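Local coordinates for metal-dependent phosphohydrolase, HDOD domain-containing (PDB 3HC1), which is of unknown function but binds two iron ions in an HD-type metal site and is probably a metal-dependent phosphohydrolase, at residues Lys165-Val170 / Ile179-Ala184; Leu200-Arg203 / Asn207-Ile210. One frame throughout, in Å; residues are numbered along the deposited sequence.

Contact 1 of 2, residues Lys165-Val170 / Ile179-Ala184; sequences KEFSQV and ITFGQA
Beside the di-iron site, F167 and V170 of helix 164-177 pack against F181 and A184 in the first turn of helix 181-189, F181 being the one whose side chain comes near the iron ligands E249 and H193. The F167 ring reaches F181 through its far end: CZ comes 3.6 Å from F181 CE2, and CE1 lies in the plane of the F181 ring, at its edge. The two rings meet obliquely, their planes turned 55° from each other and their centroids 5.7 Å apart. F167 gets there because its CG stands anti to the backbone N (chi1 -162°), which carries the ring out toward the next helix. V170 fills the neighbouring place: its branched side chain sends CG1 between two partners, 3.8 Å from F181 CD2 and 3.7 Å from A184 CB. A184, with a single methyl, lets the backbones come as close as 5.4 Å between its CA and that of V170.

Helices 164-177 and 181-189 follow each other across a short turn in the all-helical HDOD domain, and a capping box starts the second of them. There Q183 N donates to T180 OG1, while T180 N donates straight to Q183 OE1 (2.8 Å), on a lone pair in the carbonyl plane. With F167 cut back to an alanine, CD2 and CE2 of F181 would lose their neighbour and that ring would probably be able to shift. F181 also meets F248 edge-to-face and is backbone hydrogen-bonded to E249, which binds both irons.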
# COMPACT_ATOMS: atom_id res chain seq x y z
N LYS A 165 -18.36 13.94 2.73
CA LYS A 165 -19.68 14.18 3.33
C LYS A 165 -20.32 12.83 3.65
O LYS A 165 -20.79 12.62 4.76
CB LYS A 165 -20.53 15.08 2.42
CG LYS A 165 -21.79 15.65 3.03
CD LYS A 165 -22.36 16.84 2.20
CE LYS A 165 -22.27 16.65 0.67
NZ LYS A 165 -23.15 17.63 -0.03
N GLU A 166 -20.23 11.91 2.69
CA GLU A 166 -20.75 10.56 2.80
C GLU A 166 -19.90 9.67 3.71
O GLU A 166 -20.45 8.97 4.56
CB GLU A 166 -20.81 9.89 1.41
CG GLU A 166 -21.83 10.48 0.37
CD GLU A 166 -21.42 11.85 -0.25
OE1 GLU A 166 -20.22 12.16 -0.37
OE2 GLU A 166 -22.32 12.62 -0.64
N PHE A 167 -18.58 9.67 3.52
CA PHE A 167 -17.64 8.88 4.36
C PHE A 167 -17.80 9.24 5.85
O PHE A 167 -17.56 8.40 6.73
CB PHE A 167 -16.21 9.21 3.95
CG PHE A 167 -15.15 8.20 4.40
CD1 PHE A 167 -15.28 6.84 4.13
CD2 PHE A 167 -13.94 8.64 4.91
CE1 PHE A 167 -14.27 5.91 4.45
CE2 PHE A 167 -12.92 7.76 5.25
CZ PHE A 167 -13.07 6.37 5.01
N SER A 168 -18.15 10.50 6.12
CA SER A 168 -18.47 10.94 7.51
C SER A 168 -19.36 9.95 8.20
O SER A 168 -19.16 9.67 9.37
CB SER A 168 -19.19 12.30 7.54
OG SER A 168 -18.30 13.29 7.10
N GLN A 169 -20.35 9.44 7.47
CA GLN A 169 -21.31 8.47 7.98
C GLN A 169 -20.71 7.07 8.18
O GLN A 169 -21.14 6.31 9.08
CB GLN A 169 -22.53 8.37 7.04
N VAL A 170 -19.79 6.69 7.30
CA VAL A 170 -19.07 5.44 7.48
C VAL A 170 -18.32 5.53 8.82
O VAL A 170 -18.39 4.61 9.62
CB VAL A 170 -18.09 5.12 6.29
CG1 VAL A 170 -17.18 3.97 6.67
CG2 VAL A 170 -18.88 4.85 4.97
N ILE A 179 -17.94 -1.92 13.90
CA ILE A 179 -17.75 -2.82 12.75
C ILE A 179 -16.56 -2.26 11.97
O ILE A 179 -16.08 -1.17 12.32
CB ILE A 179 -19.03 -2.94 11.88
CG1 ILE A 179 -19.38 -1.63 11.17
CG2 ILE A 179 -20.21 -3.36 12.76
CD1 ILE A 179 -20.67 -1.71 10.36
N THR A 180 -16.09 -3.00 10.96
CA THR A 180 -14.96 -2.56 10.12
C THR A 180 -15.43 -1.51 9.11
O THR A 180 -16.63 -1.39 8.80
CB THR A 180 -14.22 -3.67 9.36
OG1 THR A 180 -15.05 -4.22 8.33
CG2 THR A 180 -13.69 -4.80 10.27
N PHE A 181 -14.49 -0.75 8.61
CA PHE A 181 -14.82 0.26 7.61
C PHE A 181 -15.41 -0.41 6.40
O PHE A 181 -16.39 0.06 5.86
CB PHE A 181 -13.56 1.05 7.24
CG PHE A 181 -13.40 2.30 8.06
CD1 PHE A 181 -13.09 2.24 9.41
CD2 PHE A 181 -13.51 3.55 7.46
CE1 PHE A 181 -12.91 3.39 10.17
CE2 PHE A 181 -13.35 4.71 8.21
CZ PHE A 181 -13.03 4.63 9.54
N GLY A 182 -14.83 -1.54 5.98
CA GLY A 182 -15.34 -2.27 4.84
C GLY A 182 -16.81 -2.70 5.05
O GLY A 182 -17.60 -2.66 4.09
N GLN A 183 -17.14 -3.13 6.26
CA GLN A 183 -18.52 -3.48 6.61
C GLN A 183 -19.43 -2.25 6.58
O GLN A 183 -20.47 -2.24 5.93
CB GLN A 183 -18.54 -4.14 7.99
CG GLN A 183 -17.88 -5.52 8.05
CD GLN A 183 -17.83 -6.08 9.47
OE1 GLN A 183 -17.31 -5.46 10.39
NE2 GLN A 183 -18.43 -7.25 9.65
N ALA A 184 -19.03 -1.17 7.24
CA ALA A 184 -19.78 0.07 7.22
C ALA A 184 -20.00 0.55 5.77
O ALA A 184 -21.12 0.91 5.40
CB ALA A 184 -19.06 1.10 7.99

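Contact 2 of 2, residues Leu200-Arg203 / Asn207-Ile210; sequences LAKR and NEFI
Two bends, at chi2 (-71°) and chi3 (-85°), fold the K202 chain round so that its ammonium group meets the carboxylate of E208, whose own chain runs extended beyond CG. The pair forms a salt bridge across a tight helix-loop-helix turn of the HDOD domain, from the last turn of helix 193-203 to the first residue of helix 208-216. The side chains bridge backbones that stay well apart, with 7.8 Å between the CA atoms of K202 and E208. A lysine suits this place because its long flexible chain can span the gap at the solvent-exposed surface, and a glutamate at the start of a helix places negative charge where it probably interacts favourably with the helix dipole. Behind the ion pair the packing is largely apolar: A201, small enough for the helices to approach, packs on L206, C211 and I214, and I210 rests on L151. The ion pair uses a single carboxylate oxygen: K202 CE lies 3.4 Å from E208 OE2, and NZ donates to that same oxygen at 2.6 Å, arriving on its anti side and 26° out of the carboxylate plane.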
# COMPACT_ATOMS: atom_id res chain seq x y z
N LEU A 200 -10.78 2.81 -9.69
CA LEU A 200 -9.83 3.92 -9.78
C LEU A 200 -8.51 3.56 -10.40
O LEU A 200 -8.04 4.20 -11.36
CB LEU A 200 -9.64 4.62 -8.40
CG LEU A 200 -8.83 5.93 -8.40
CD1 LEU A 200 -9.38 7.03 -9.29
CD2 LEU A 200 -8.67 6.42 -6.97
N ALA A 201 -7.93 2.49 -9.93
CA ALA A 201 -6.70 1.99 -10.48
C ALA A 201 -6.87 1.55 -11.95
O ALA A 201 -5.96 1.77 -12.79
CB ALA A 201 -6.20 0.81 -9.61
N LYS A 202 -8.03 0.98 -12.29
CA LYS A 202 -8.34 0.65 -13.69
C LYS A 202 -8.44 1.89 -14.54
O LYS A 202 -7.86 1.93 -15.61
CB LYS A 202 -9.61 -0.18 -13.85
CG LYS A 202 -9.54 -1.62 -13.28
CD LYS A 202 -8.63 -2.55 -14.08
CE LYS A 202 -9.36 -3.17 -15.23
NZ LYS A 202 -8.42 -3.64 -16.24
N ARG A 203 -9.12 2.93 -14.05
CA ARG A 203 -9.13 4.22 -14.74
C ARG A 203 -7.70 4.74 -14.98
O ARG A 203 -7.41 5.25 -16.06
CB ARG A 203 -9.98 5.27 -14.01
CG ARG A 203 -9.61 6.69 -14.36
CD ARG A 203 -10.51 7.72 -13.75
NE ARG A 203 -11.74 7.69 -14.48
CZ ARG A 203 -12.19 8.63 -15.30
NH1 ARG A 203 -11.59 9.80 -15.49
NH2 ARG A 203 -13.31 8.38 -15.90
N ASN A 207 -1.51 -1.87 -13.88
CA ASN A 207 -1.56 -3.30 -14.17
C ASN A 207 -2.52 -4.02 -13.24
O ASN A 207 -2.66 -3.66 -12.09
CB ASN A 207 -0.20 -3.95 -14.01
CG ASN A 207 0.81 -3.51 -15.06
OD1 ASN A 207 0.46 -3.08 -16.17
ND2 ASN A 207 2.07 -3.67 -14.72
N GLU A 208 -3.13 -5.09 -13.74
CA GLU A 208 -4.10 -5.83 -12.95
C GLU A 208 -3.53 -6.50 -11.74
O GLU A 208 -4.30 -6.80 -10.83
CB GLU A 208 -4.92 -6.79 -13.85
CG GLU A 208 -5.86 -5.99 -14.72
CD GLU A 208 -6.79 -6.77 -15.61
OE1 GLU A 208 -6.47 -7.92 -16.07
OE2 GLU A 208 -7.86 -6.16 -15.88
N PHE A 209 -2.21 -6.72 -11.65
CA PHE A 209 -1.69 -7.30 -10.40
C PHE A 209 -1.93 -6.32 -9.24
O PHE A 209 -2.19 -6.74 -8.13
CB PHE A 209 -0.23 -7.79 -10.47
CG PHE A 209 0.81 -6.75 -10.22
CD1 PHE A 209 1.20 -6.45 -8.92
CD2 PHE A 209 1.44 -6.10 -11.28
CE1 PHE A 209 2.21 -5.52 -8.67
CE2 PHE A 209 2.45 -5.11 -11.04
CZ PHE A 209 2.82 -4.83 -9.73
N ILE A 210 -1.88 -5.03 -9.55
CA ILE A 210 -2.14 -3.97 -8.55
C ILE A 210 -3.64 -3.85 -8.36
O ILE A 210 -4.12 -3.82 -7.22
CB ILE A 210 -1.53 -2.59 -8.99
CG1 ILE A 210 -0.00 -2.69 -9.03
CG2 ILE A 210 -1.95 -1.45 -8.03
CD1 ILE A 210 0.71 -1.63 -9.90

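In the fold
Contacts 1 and 2 follow each other along the chain, the first closing before the second opens, and each joins two consecutive helices of the HDOD domain. Their centres lie 23 Å apart and their nearest atoms about 13 Å, so they do not touch. Helix 181-189 of contact 1 is followed directly by helix 193-203 of contact 2, and the latter begins with the iron ligand H193. Contact 1 is buried and close to the metals: the F181 side chain is about 7 Å from an iron and about 5 Å from that of H193. Contact 2 is a surface ion pair away from the metal site, although helix 208-216 leads on to the ligands H217 and H218.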